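Local atomic coordinates of putative methyl-accepting chemotaxis signal transduction protein (Campylobacter jejuni subsp. jejuni serotype O:2, PDB entry 4XMR), a protein that binds isoleucine in its tandem-PAS sensory domain and probably relays amino-acid recognition across the membrane to steer chemotaxis. Residues K23-T28 / A171-N176; S27-F32 / T231-Y236; D165-V170 / I186-N191; T177-Q182 / Y236-T241. All blocks are in the same frame, centred on the assembly; numbering follows the deposited sequence. Where two conformers were deposited one is given.

Interaction 1: residues K23-T28 / A171-N176; sequences KVTQST and AKTPGN
The carbonyl plane of Val24, the helix residue that meets Pro174, is the flat group here, and it is gripped from both faces: Thr28 N comes from one as the ordinary helical bond, and Thr28 OG1 from the other, 2.8 Å from Val24 O. Thr28 can do this because its OG1 lies anti to its own carbonyl carbon (chi1 -60°), which turns the hydroxyl back along the helix. The same OG1 meets the Thr173 methyl, with CG2 at 3.5 Å. The puckered Pro174 ring makes an apolar contact, offering its CD to the helix 4.4 Å from Val24 CG1.

Thr25 and Thr173 cross at about a right angle, their two OG1 atoms 3.2 Å apart. Each hydroxyl has a firmer partner elsewhere, Thr25 in Thr177 OG1 and Thr173 in Val170 O. A water ties the segments together, accepting from Thr25 OG1 at 2.8 Å and donating to Pro174 O at 2.9 Å. The join is therefore small and mixed, methyl groups beside a chain of hydroxyls.

Val24 also packs on Pro174 of the second subunit, and Pro174 on Val24 of that subunit, so the contact reaches the dimer interface. Within the chain it fastens the long helix 9-48 to the loop that leads from helix 163-171 into strand 177-180.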
loop_
_atom_site.group_PDB
_atom_site.type_symbol
_atom_site.label_atom_id
_atom_site.label_comp_id
_atom_site.label_asym_id
_atom_site.label_seq_id
_atom_site.Cartn_x
_atom_site.Cartn_y
_atom_site.Cartn_z
ATOM N N LYS B 23 7.532 9.172 10.844
ATOM C CA LYS B 23 6.317 9.478 10.094
ATOM C C LYS B 23 6.096 8.482 8.951
ATOM O O LYS B 23 4.954 8.148 8.642
ATOM C CB LYS B 23 6.312 10.920 9.580
ATOM C CG LYS B 23 4.958 11.327 8.975
ATOM C CD LYS B 23 4.839 12.805 8.684
ATOM C CE LYS B 23 3.493 13.113 8.043
ATOM N NZ LYS B 23 2.347 12.631 8.876
ATOM N N VAL B 24 7.169 7.983 8.335
ATOM C CA VAL B 24 6.995 6.945 7.312
ATOM C C VAL B 24 6.343 5.701 7.917
ATOM O O VAL B 24 5.470 5.078 7.290
ATOM C CB VAL B 24 8.336 6.577 6.648
ATOM C CG1 VAL B 24 8.174 5.353 5.735
ATOM C CG2 VAL B 24 8.880 7.758 5.862
ATOM N N THR B 25 6.755 5.320 9.123
ATOM C CA THR B 25 6.133 4.175 9.776
ATOM C C THR B 25 4.683 4.484 10.165
ATOM O O THR B 25 3.805 3.631 10.003
ATOM C CB THR B 25 6.999 3.663 10.951
ATOM O OG1 THR B 25 8.145 2.994 10.412
ATOM C CG2 THR B 25 6.239 2.696 11.850
ATOM N N GLN B 26 4.425 5.696 10.646
ATOM C CA GLN B 26 3.046 6.116 10.882
ATOM C C GLN B 26 2.190 5.987 9.615
ATOM O O GLN B 26 1.093 5.432 9.660
ATOM C CB GLN B 26 3.004 7.550 11.426
ATOM C CG GLN B 26 1.594 8.089 11.591
ATOM C CD GLN B 26 1.579 9.531 12.037
ATOM O OE1 GLN B 26 2.544 10.024 12.610
ATOM N NE2 GLN B 26 0.478 10.217 11.772
ATOM N N SER B 27 2.712 6.488 8.499
ATOM C CA SER B 27 2.006 6.404 7.227
ATOM C C SER B 27 1.735 4.960 6.811
ATOM O O SER B 27 0.689 4.651 6.241
ATOM C CB SER B 27 2.791 7.123 6.127
ATOM O OG SER B 27 2.830 8.524 6.363
ATOM N N THR B 28 2.686 4.083 7.098
ATOM C CA THR B 28 2.540 2.669 6.766
ATOM C C THR B 28 1.325 2.089 7.470
ATOM O O THR B 28 0.506 1.390 6.862
ATOM C CB THR B 28 3.815 1.893 7.148
ATOM O OG1 THR B 28 4.924 2.433 6.427
ATOM C CG2 THR B 28 3.676 0.416 6.828
ATOM N N ALA B 171 8.706 -3.747 8.622
ATOM C CA ALA B 171 10.089 -4.208 8.547
ATOM C C ALA B 171 10.861 -3.638 7.356
ATOM O O ALA B 171 12.090 -3.532 7.397
ATOM C CB ALA B 171 10.138 -5.729 8.538
ATOM N N LYS B 172 10.149 -3.254 6.305
ATOM C CA LYS B 172 10.800 -2.728 5.109
ATOM C C LYS B 172 11.079 -1.235 5.190
ATOM O O LYS B 172 11.790 -0.687 4.358
ATOM C CB LYS B 172 9.949 -3.021 3.866
ATOM C CG LYS B 172 9.900 -4.487 3.455
ATOM C CD LYS B 172 9.057 -4.662 2.193
ATOM C CE LYS B 172 9.084 -6.094 1.685
ATOM N NZ LYS B 172 10.447 -6.498 1.238
ATOM N N THR B 173 10.508 -0.574 6.187
ATOM C CA THR B 173 10.688 0.868 6.291
ATOM C C THR B 173 12.092 1.223 6.777
ATOM O O THR B 173 12.691 0.480 7.552
ATOM C CB THR B 173 9.681 1.507 7.272
ATOM O OG1 THR B 173 9.916 1.021 8.604
ATOM C CG2 THR B 173 8.235 1.232 6.843
ATOM N N PRO B 174 12.614 2.372 6.338
ATOM C CA PRO B 174 13.887 2.846 6.901
ATOM C C PRO B 174 13.784 3.173 8.389
ATOM O O PRO B 174 12.691 3.333 8.942
ATOM C CB PRO B 174 14.159 4.130 6.117
ATOM C CG PRO B 174 12.785 4.577 5.652
ATOM C CD PRO B 174 12.037 3.316 5.366
ATOM N N GLY B 175 14.935 3.277 9.037
ATOM C CA GLY B 175 14.974 3.636 10.439
ATOM C C GLY B 175 14.681 2.473 11.363
ATOM O O GLY B 175 14.022 1.487 10.986
ATOM N N ASN B 176 15.162 2.603 12.597
ATOM C CA ASN B 176 14.904 1.610 13.618
ATOM C C ASN B 176 13.539 1.874 14.236
ATOM O O ASN B 176 13.432 2.367 15.378
ATOM C CB ASN B 176 15.993 1.644 14.677
ATOM C CG ASN B 176 15.830 0.551 15.697
ATOM O OD1 ASN B 176 15.551 -0.603 15.350
ATOM N ND2 ASN B 176 15.999 0.901 16.967
HETATM O O HOH W 1 9.997 4.300 8.809
#

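Interaction 2: residues S27-F32 / T231-Y236; sequences STVEDF and TKVFAY
Tyr236 and Val233, which together receive Val29 of the helix, are themselves paired through the main chain: Tyr236 O is held by Val233 N at 2.9 Å and, weakly, by Lys232 NZ. The lysine curls over the turn and also reaches Ala235 O at 3.3 Å, standing well above that carbonyl plane, while Thr237 OG1 is a further partner of its ammonium group.

Across the contact everything is apolar. Val29 points at the strand, and its CG1, anti to the backbone N (chi1 174°), enters the angle between two side chains: Val233 CG1 lies 3.6 Å from it and Tyr236 CD2 3.7 Å. The approach to the tyrosine ring is slanted. The next residue, Glu30, lends its aliphatic part. Its CG sits 4.1 Å from Phe234 CE2 and equally far from Val233 CG1, with the carboxylate and ring planes 73° apart. Its charged end turns back along the helix, where OE2 takes a hydrogen bond from Gln26 NE2. Phe234 meets Arg33 as well, in a cation-pi contact. Val29 and Val233 are buried, whereas Phe234 lies at the outer, exposed margin.

Val233 to Tyr236 form a type II' beta turn, with Phe234 at its positive-phi corner (phi 50°), making this a tight two-residue beta hairpin between strands 224-233 and 236-243. A long N-terminal helix lying against such a PAS-like sheet is consistent with the tandem-PAS architecture of this sensory domain.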
loop_
_atom_site.group_PDB
_atom_site.type_symbol
_atom_site.label_atom_id
_atom_site.label_comp_id
_atom_site.label_asym_id
_atom_site.label_seq_id
_atom_site.Cartn_x
_atom_site.Cartn_y
_atom_site.Cartn_z
ATOM N N SER B 27 2.712 6.488 8.499
ATOM C CA SER B 27 2.006 6.404 7.227
ATOM C C SER B 27 1.735 4.960 6.811
ATOM O O SER B 27 0.689 4.651 6.241
ATOM C CB SER B 27 2.791 7.123 6.127
ATOM O OG SER B 27 2.830 8.524 6.363
ATOM N N THR B 28 2.686 4.083 7.098
ATOM C CA THR B 28 2.540 2.669 6.766
ATOM C C THR B 28 1.325 2.089 7.470
ATOM O O THR B 28 0.506 1.390 6.862
ATOM C CB THR B 28 3.815 1.893 7.148
ATOM O OG1 THR B 28 4.924 2.433 6.427
ATOM C CG2 THR B 28 3.676 0.416 6.828
ATOM N N VAL B 29 1.185 2.383 8.752
ATOM C CA VAL B 29 0.045 1.918 9.521
ATOM C C VAL B 29 -1.268 2.517 9.010
ATOM O O VAL B 29 -2.267 1.811 8.855
ATOM C CB VAL B 29 0.237 2.248 11.011
ATOM C CG1 VAL B 29 -1.006 1.902 11.808
ATOM C CG2 VAL B 29 1.458 1.517 11.560
ATOM N N GLU B 30 -1.256 3.818 8.742
ATOM C CA GLU B 30 -2.457 4.506 8.286
ATOM C C GLU B 30 -2.934 3.963 6.942
ATOM O O GLU B 30 -4.134 3.771 6.728
ATOM C CB GLU B 30 -2.191 6.007 8.158
ATOM C CG GLU B 30 -1.983 6.718 9.491
ATOM C CD GLU B 30 -1.505 8.148 9.327
ATOM O OE1 GLU B 30 -0.985 8.484 8.241
ATOM O OE2 GLU B 30 -1.636 8.930 10.291
ATOM N N ASP B 31 -1.995 3.738 6.030
ATOM C CA ASP B 31 -2.350 3.310 4.684
ATOM C C ASP B 31 -2.852 1.863 4.674
ATOM O O ASP B 31 -3.761 1.526 3.925
ATOM C CB ASP B 31 -1.162 3.490 3.731
ATOM C CG ASP B 31 -0.788 4.954 3.516
ATOM O OD1 ASP B 31 -1.553 5.856 3.937
ATOM O OD2 ASP B 31 0.272 5.202 2.903
ATOM N N PHE B 32 -2.256 1.014 5.504
ATOM C CA PHE B 32 -2.721 -0.364 5.646
ATOM C C PHE B 32 -4.176 -0.358 6.100
ATOM O O PHE B 32 -5.033 -1.027 5.520
ATOM C CB PHE B 32 -1.815 -1.087 6.651
ATOM C CG PHE B 32 -2.200 -2.522 6.940
ATOM C CD1 PHE B 32 -1.793 -3.554 6.100
ATOM C CD2 PHE B 32 -2.876 -2.851 8.110
ATOM C CE1 PHE B 32 -2.120 -4.878 6.385
ATOM C CE2 PHE B 32 -3.183 -4.169 8.409
ATOM C CZ PHE B 32 -2.807 -5.179 7.541
ATOM N N THR B 231 4.877 7.948 18.872
ATOM C CA THR B 231 3.615 8.622 18.636
ATOM C C THR B 231 2.485 7.607 18.566
ATOM O O THR B 231 2.686 6.452 18.166
ATOM C CB THR B 231 3.643 9.457 17.342
ATOM O OG1 THR B 231 2.454 10.251 17.262
ATOM C CG2 THR B 231 3.757 8.564 16.095
ATOM N N LYS B 232 1.287 8.036 18.943
ATOM C CA LYS B 232 0.124 7.174 18.815
ATOM C C LYS B 232 -0.324 7.137 17.365
ATOM O O LYS B 232 -0.371 8.161 16.682
ATOM C CB LYS B 232 -1.014 7.680 19.696
ATOM C CG LYS B 232 -0.734 7.592 21.184
ATOM C CD LYS B 232 -0.330 6.187 21.608
ATOM C CE LYS B 232 -1.453 5.184 21.385
ATOM N NZ LYS B 232 -1.088 3.832 21.887
ATOM N N VAL B 233 -0.637 5.938 16.892
ATOM C CA VAL B 233 -1.223 5.763 15.566
ATOM C C VAL B 233 -2.394 4.803 15.747
ATOM O O VAL B 233 -2.195 3.591 15.890
ATOM C CB VAL B 233 -0.229 5.201 14.532
ATOM C CG1 VAL B 233 -0.842 5.288 13.124
ATOM C CG2 VAL B 233 1.117 5.937 14.584
ATOM N N PHE B 234 -3.604 5.361 15.773
ATOM C CA PHE B 234 -4.776 4.634 16.239
ATOM C C PHE B 234 -4.471 3.979 17.598
ATOM O O PHE B 234 -4.026 4.670 18.527
ATOM C CB PHE B 234 -5.293 3.698 15.145
ATOM C CG PHE B 234 -5.684 4.438 13.893
ATOM C CD1 PHE B 234 -6.892 5.110 13.830
ATOM C CD2 PHE B 234 -4.816 4.534 12.825
ATOM C CE1 PHE B 234 -7.248 5.825 12.703
ATOM C CE2 PHE B 234 -5.171 5.240 11.684
ATOM C CZ PHE B 234 -6.385 5.888 11.632
ATOM N N ALA B 235 -4.678 2.676 17.737
ATOM C CA ALA B 235 -4.418 2.045 19.028
ATOM C C ALA B 235 -2.948 1.686 19.237
ATOM O O ALA B 235 -2.548 1.333 20.353
ATOM C CB ALA B 235 -5.302 0.818 19.217
ATOM N N TYR B 236 -2.147 1.785 18.172
ATOM C CA TYR B 236 -0.736 1.409 18.229
ATOM C C TYR B 236 0.103 2.557 18.753
ATOM O O TYR B 236 -0.287 3.722 18.682
ATOM C CB TYR B 236 -0.172 1.067 16.834
ATOM C CG TYR B 236 -0.741 -0.120 16.102
ATOM C CD1 TYR B 236 -0.444 -1.420 16.488
ATOM C CD2 TYR B 236 -1.526 0.069 14.973
ATOM C CE1 TYR B 236 -0.953 -2.505 15.794
ATOM C CE2 TYR B 236 -2.034 -1.000 14.271
ATOM C CZ TYR B 236 -1.749 -2.280 14.685
ATOM O OH TYR B 236 -2.270 -3.332 13.976
#

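Interaction 3: residues D165-V170 / I186-N191; sequences DLQNLV and IFAATN
Leu166, Gln167 and Val170 pack closely on Phe187 to Ala189, while Thr190 touches the helix more lightly. In the conformer described here (a second was deposited), the Gln167 amide makes a pair of bonds with one residue: OE1 accepts from Ala189 N at 2.9 Å, on a lone pair in the carbonyl plane, and NE2 gives to Ala189 O at 3.2 Å. A bend at chi2 (67°) swings the amide across to the strand. In this conformer Gln167 OE1 also lies 3.3 Å from Ala188 CB. The Ala188 methyl abuts Val170 CB at 4.1 Å, and the buried Leu166 brings its CD2 to the rim of the Phe187 ring near its plane, 3.7 Å from CE2.

Strand 186-189 is the edge strand of the five-stranded sheet, and the glutamine thus uses main-chain groups that such a strand would otherwise present to a further neighbour. Phe187 and Ala188 both face Leu179 of the next strand, a classic beta bulge.

The looser side is that of Thr190, which is partly exposed: its OG1 stands 3.5 Å from Val170 O, its hydrogen bond going instead to Thr177 O.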
loop_
_atom_site.group_PDB
_atom_site.type_symbol
_atom_site.label_atom_id
_atom_site.label_comp_id
_atom_site.label_asym_id
_atom_site.label_seq_id
_atom_site.Cartn_x
_atom_site.Cartn_y
_atom_site.Cartn_z
ATOM N N ASP B 165 1.157 -9.296 7.690
ATOM C CA ASP B 165 1.247 -8.395 6.548
ATOM C C ASP B 165 1.686 -6.999 6.978
ATOM O O ASP B 165 2.489 -6.358 6.303
ATOM C CB ASP B 165 -0.091 -8.283 5.809
ATOM C CG ASP B 165 -0.447 -9.520 5.035
ATOM O OD1 ASP B 165 0.337 -10.492 5.026
ATOM O OD2 ASP B 165 -1.531 -9.493 4.416
ATOM N N LEU B 166 1.150 -6.518 8.097
ATOM C CA LEU B 166 1.547 -5.212 8.592
ATOM C C LEU B 166 2.978 -5.269 9.140
ATOM O O LEU B 166 3.763 -4.341 8.944
ATOM C CB LEU B 166 0.540 -4.704 9.622
ATOM C CG LEU B 166 0.928 -3.367 10.244
ATOM C CD1 LEU B 166 1.163 -2.302 9.166
ATOM C CD2 LEU B 166 -0.178 -2.950 11.193
ATOM N N GLN B 167 3.338 -6.354 9.826
ATOM C CA GLN B 167 4.722 -6.503 10.291
ATOM C C GLN B 167 5.683 -6.435 9.124
ATOM O O GLN B 167 6.702 -5.743 9.181
ATOM C CB GLN B 167 4.941 -7.815 11.057
ATOM C CG GLN B 167 6.376 -8.407 10.956
ATOM C CD GLN B 167 7.464 -7.563 11.631
ATOM O OE1 GLN B 167 7.225 -6.888 12.618
ATOM N NE2 GLN B 167 8.670 -7.620 11.092
ATOM N N ASN B 168 5.358 -7.148 8.053
ATOM C CA ASN B 168 6.244 -7.155 6.902
ATOM C C ASN B 168 6.419 -5.769 6.280
ATOM O O ASN B 168 7.521 -5.395 5.874
ATOM C CB ASN B 168 5.768 -8.169 5.858
ATOM C CG ASN B 168 5.970 -9.602 6.306
ATOM O OD1 ASN B 168 6.742 -9.873 7.220
ATOM N ND2 ASN B 168 5.278 -10.526 5.657
ATOM N N LEU B 169 5.343 -5.000 6.226
ATOM C CA LEU B 169 5.417 -3.626 5.739
ATOM C C LEU B 169 6.312 -2.764 6.628
ATOM O O LEU B 169 7.154 -2.008 6.141
ATOM C CB LEU B 169 4.027 -3.017 5.687
ATOM C CG LEU B 169 3.184 -3.530 4.527
ATOM C CD1 LEU B 169 1.718 -3.167 4.711
ATOM C CD2 LEU B 169 3.700 -2.935 3.224
ATOM N N VAL B 170 6.131 -2.868 7.939
ATOM C CA VAL B 170 6.942 -2.084 8.862
ATOM C C VAL B 170 8.422 -2.454 8.738
ATOM O O VAL B 170 9.296 -1.577 8.732
ATOM C CB VAL B 170 6.465 -2.267 10.306
ATOM C CG1 VAL B 170 7.455 -1.622 11.296
ATOM C CG2 VAL B 170 5.094 -1.663 10.459
ATOM N N ILE B 186 5.024 -5.422 22.235
ATOM C CA ILE B 186 5.684 -5.265 20.944
ATOM C C ILE B 186 4.910 -6.038 19.866
ATOM O O ILE B 186 4.447 -7.161 20.095
ATOM C CB ILE B 186 7.171 -5.677 21.015
ATOM C CG1 ILE B 186 7.936 -5.181 19.783
ATOM C CG2 ILE B 186 7.317 -7.173 21.209
ATOM C CD1 ILE B 186 8.143 -3.689 19.783
ATOM N N PHE B 187 4.745 -5.412 18.703
ATOM C CA PHE B 187 3.855 -5.920 17.664
ATOM C C PHE B 187 4.566 -6.067 16.319
ATOM O O PHE B 187 4.391 -7.067 15.625
ATOM C CB PHE B 187 2.628 -5.004 17.547
ATOM C CG PHE B 187 1.725 -5.329 16.388
ATOM C CD1 PHE B 187 0.705 -6.252 16.526
ATOM C CD2 PHE B 187 1.875 -4.678 15.173
ATOM C CE1 PHE B 187 -0.135 -6.541 15.463
ATOM C CE2 PHE B 187 1.047 -4.959 14.106
ATOM C CZ PHE B 187 0.041 -5.895 14.252
ATOM N N ALA B 188 5.360 -5.067 15.951
ATOM C CA ALA B 188 6.100 -5.082 14.688
ATOM C C ALA B 188 7.428 -4.354 14.867
ATOM O O ALA B 188 7.532 -3.472 15.717
ATOM C CB ALA B 188 5.294 -4.419 13.573
ATOM N N ALA B 189 8.448 -4.723 14.092
ATOM C CA ALA B 189 9.753 -4.066 14.199
ATOM C C ALA B 189 10.589 -4.216 12.932
ATOM O O ALA B 189 10.540 -5.251 12.268
ATOM C CB ALA B 189 10.518 -4.610 15.407
ATOM N N THR B 190 11.356 -3.182 12.604
ATOM C CA THR B 190 12.313 -3.232 11.503
ATOM C C THR B 190 13.424 -4.224 11.815
ATOM O O THR B 190 13.818 -5.041 10.973
ATOM C CB THR B 190 12.920 -1.859 11.274
ATOM O OG1 THR B 190 11.867 -0.945 10.958
ATOM C CG2 THR B 190 13.925 -1.894 10.134
ATOM N N ASN B 191 13.933 -4.138 13.033
ATOM C CA ASN B 191 14.881 -5.118 13.533
ATOM C C ASN B 191 14.066 -6.222 14.188
ATOM O O ASN B 191 13.565 -6.051 15.295
ATOM C CB ASN B 191 15.826 -4.450 14.533
ATOM C CG ASN B 191 16.768 -5.430 15.212
ATOM O OD1 ASN B 191 16.816 -6.616 14.876
ATOM N ND2 ASN B 191 17.540 -4.928 16.172
#

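Interaction 4: residues T177-Q182 / Y236-T241; sequences TFLFDQ and YTACIT
Phe178 and Cys239 form a hydrogen-bonded pair in the antiparallel PAS-like sheet, where strands 177-180 and 236-243 lie side by side. Their N and O atoms bond reciprocally, and Phe180 with Thr237 repeats the pattern, Phe180 N reaching Thr237 O at 2.7 Å.

From its CB, which abuts Ala188 O of the strand beyond, Phe178 takes CG into the position between backbone N and carbonyl carbon (chi1 50°), laying the ring across its partner. CD1 passes Cys239 O, CE1 comes to 3.8 Å from Thr241 OG1 at the ring edge, a hydroxyl hydrogen-bonded to Arg226 NH2, and CZ meets Thr241 CG2 at 3.7 Å. CE2 and CZ lie under Cys239 CB, with CD2 near it at 4.1 Å, a CH-pi contact with CB 3.9 Å from the ring centroid. The Cys239 sulfur, bonded to Cys230, sits in the plane of the Phe180 ring at its edge, 3.8 Å from CE2. Both rings lie near this sulfur, Phe178 obliquely and Phe180 by its edge.

Thr177, Leu179, Ala238 and Ile240 take the other face, which turns toward helix 9-48. There Leu179 CD2 lies 3.5 Å from Ala238 CB, and its CD1 rests over a face of the Tyr236 ring. At the Asp181 end of the ladder a water accepts from Thr237 OG1, which Lys232 also holds, and donates to Asp181 O at 2.8 Å.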
loop_
_atom_site.group_PDB
_atom_site.type_symbol
_atom_site.label_atom_id
_atom_site.label_comp_id
_atom_site.label_asym_id
_atom_site.label_seq_id
_atom_site.Cartn_x
_atom_site.Cartn_y
_atom_site.Cartn_z
ATOM N N THR B 177 12.500 1.573 13.458
ATOM C CA THR B 177 11.135 1.848 13.871
ATOM C C THR B 177 10.427 0.568 14.281
ATOM O O THR B 177 10.755 -0.527 13.817
ATOM C CB THR B 177 10.338 2.552 12.769
ATOM O OG1 THR B 177 10.326 1.716 11.607
ATOM C CG2 THR B 177 10.960 3.901 12.408
ATOM N N PHE B 178 9.455 0.714 15.173
ATOM C CA PHE B 178 8.717 -0.427 15.694
ATOM C C PHE B 178 7.358 0.009 16.221
ATOM O O PHE B 178 7.112 1.196 16.395
ATOM C CB PHE B 178 9.541 -1.224 16.728
ATOM C CG PHE B 178 10.176 -0.386 17.818
ATOM C CD1 PHE B 178 11.388 0.257 17.594
ATOM C CD2 PHE B 178 9.604 -0.297 19.082
ATOM C CE1 PHE B 178 11.996 1.013 18.594
ATOM C CE2 PHE B 178 10.214 0.455 20.091
ATOM C CZ PHE B 178 11.408 1.103 19.837
ATOM N N LEU B 179 6.470 -0.962 16.416
ATOM C CA LEU B 179 5.106 -0.714 16.857
ATOM C C LEU B 179 4.782 -1.517 18.099
ATOM O O LEU B 179 5.121 -2.695 18.175
ATOM C CB LEU B 179 4.098 -1.144 15.787
ATOM C CG LEU B 179 4.084 -0.496 14.418
ATOM C CD1 LEU B 179 2.924 -1.100 13.618
ATOM C CD2 LEU B 179 3.947 1.013 14.529
ATOM N N PHE B 180 4.082 -0.883 19.040
ATOM C CA PHE B 180 3.453 -1.583 20.151
ATOM C C PHE B 180 1.956 -1.639 19.922
ATOM O O PHE B 180 1.376 -0.721 19.344
ATOM C CB PHE B 180 3.698 -0.851 21.472
ATOM C CG PHE B 180 5.131 -0.817 21.894
ATOM C CD1 PHE B 180 5.670 -1.869 22.613
ATOM C CD2 PHE B 180 5.926 0.276 21.589
ATOM C CE1 PHE B 180 6.988 -1.846 23.010
ATOM C CE2 PHE B 180 7.245 0.308 21.985
ATOM C CZ PHE B 180 7.775 -0.751 22.701
ATOM N N ASP B 181 1.327 -2.711 20.385
ATOM C CA ASP B 181 -0.121 -2.799 20.302
ATOM C C ASP B 181 -0.798 -2.042 21.441
ATOM O O ASP B 181 -0.138 -1.358 22.229
ATOM C CB ASP B 181 -0.592 -4.257 20.215
ATOM C CG ASP B 181 -0.282 -5.067 21.469
ATOM O OD1 ASP B 181 -0.057 -4.485 22.554
ATOM O OD2 ASP B 181 -0.293 -6.310 21.365
ATOM N N GLN B 182 -2.115 -2.172 21.512
ATOM C CA GLN B 182 -2.934 -1.437 22.462
ATOM C C GLN B 182 -2.635 -1.798 23.919
ATOM O O GLN B 182 -2.949 -1.031 24.828
ATOM C CB GLN B 182 -4.417 -1.658 22.146
ATOM C CG GLN B 182 -4.899 -3.114 22.240
ATOM C CD GLN B 182 -4.333 -4.042 21.159
ATOM O OE1 GLN B 182 -4.079 -3.631 20.016
ATOM N NE2 GLN B 182 -4.133 -5.306 21.527
ATOM N N TYR B 236 -2.147 1.785 18.172
ATOM C CA TYR B 236 -0.736 1.409 18.229
ATOM C C TYR B 236 0.103 2.557 18.753
ATOM O O TYR B 236 -0.287 3.722 18.682
ATOM C CB TYR B 236 -0.172 1.067 16.834
ATOM C CG TYR B 236 -0.741 -0.120 16.102
ATOM C CD1 TYR B 236 -0.444 -1.420 16.488
ATOM C CD2 TYR B 236 -1.526 0.069 14.973
ATOM C CE1 TYR B 236 -0.953 -2.505 15.794
ATOM C CE2 TYR B 236 -2.034 -1.000 14.271
ATOM C CZ TYR B 236 -1.749 -2.280 14.685
ATOM O OH TYR B 236 -2.270 -3.332 13.976
ATOM N N THR B 237 1.289 2.216 19.233
ATOM C CA THR B 237 2.324 3.209 19.481
ATOM C C THR B 237 3.482 2.913 18.536
ATOM O O THR B 237 4.021 1.801 18.540
ATOM C CB THR B 237 2.817 3.156 20.932
ATOM O OG1 THR B 237 1.713 3.416 21.806
ATOM C CG2 THR B 237 3.906 4.200 21.164
ATOM N N ALA B 238 3.838 3.898 17.712
ATOM C CA ALA B 238 4.978 3.782 16.812
ATOM C C ALA B 238 6.158 4.515 17.422
ATOM O O ALA B 238 6.015 5.640 17.888
ATOM C CB ALA B 238 4.651 4.357 15.437
ATOM N N CYS B 239 7.326 3.882 17.390
ATOM C CA CYS B 239 8.542 4.486 17.942
ATOM C C CYS B 239 9.716 4.381 16.980
ATOM O O CYS B 239 9.755 3.492 16.110
ATOM C CB CYS B 239 8.956 3.776 19.232
ATOM S SG CYS B 239 7.762 3.838 20.583
ATOM N N ILE B 240 10.676 5.284 17.155
ATOM C CA ILE B 240 11.982 5.181 16.524
ATOM C C ILE B 240 13.024 5.427 17.610
ATOM O O ILE B 240 12.861 6.318 18.460
ATOM C CB ILE B 240 12.122 6.177 15.344
ATOM C CG1 ILE B 240 13.357 5.853 14.512
ATOM C CG2 ILE B 240 12.106 7.641 15.824
ATOM C CD1 ILE B 240 13.393 6.593 13.186
ATOM N N THR B 241 14.075 4.620 17.631
ATOM C CA THR B 241 15.130 4.845 18.608
ATOM C C THR B 241 16.494 4.641 17.974
ATOM O O THR B 241 16.624 3.931 16.964
ATOM C CB THR B 241 15.029 3.921 19.848
ATOM O OG1 THR B 241 15.356 2.573 19.481
ATOM C CG2 THR B 241 13.643 3.970 20.479
HETATM O O HOH W 2 -0.199 1.479 22.041
#

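Overall arrangement
All four interactions belong to one PAS-like module, their centres 9 to 12 Å apart. Interactions 1 and 2 follow each other on helix 9-48 and share Ser27 and Thr28; interactions 2 and 4 share Tyr236. Interaction 4 pairs two central strands of the sheet that interaction 2 joins to the long helix and interaction 3 to helix 163-171. A hydroxyl pair links interactions 1 and 4, Thr25 OG1 lying 2.8 Å from Thr177 OG1. Tyr236 OH packs 3.5 Å from both Phe187 CZ and Leu166 CD2, bringing interactions 2 and 3 together. The isoleucine pocket belongs to the other module, whose strand 152-162, carrying Asp160, leads directly into helix 163-171.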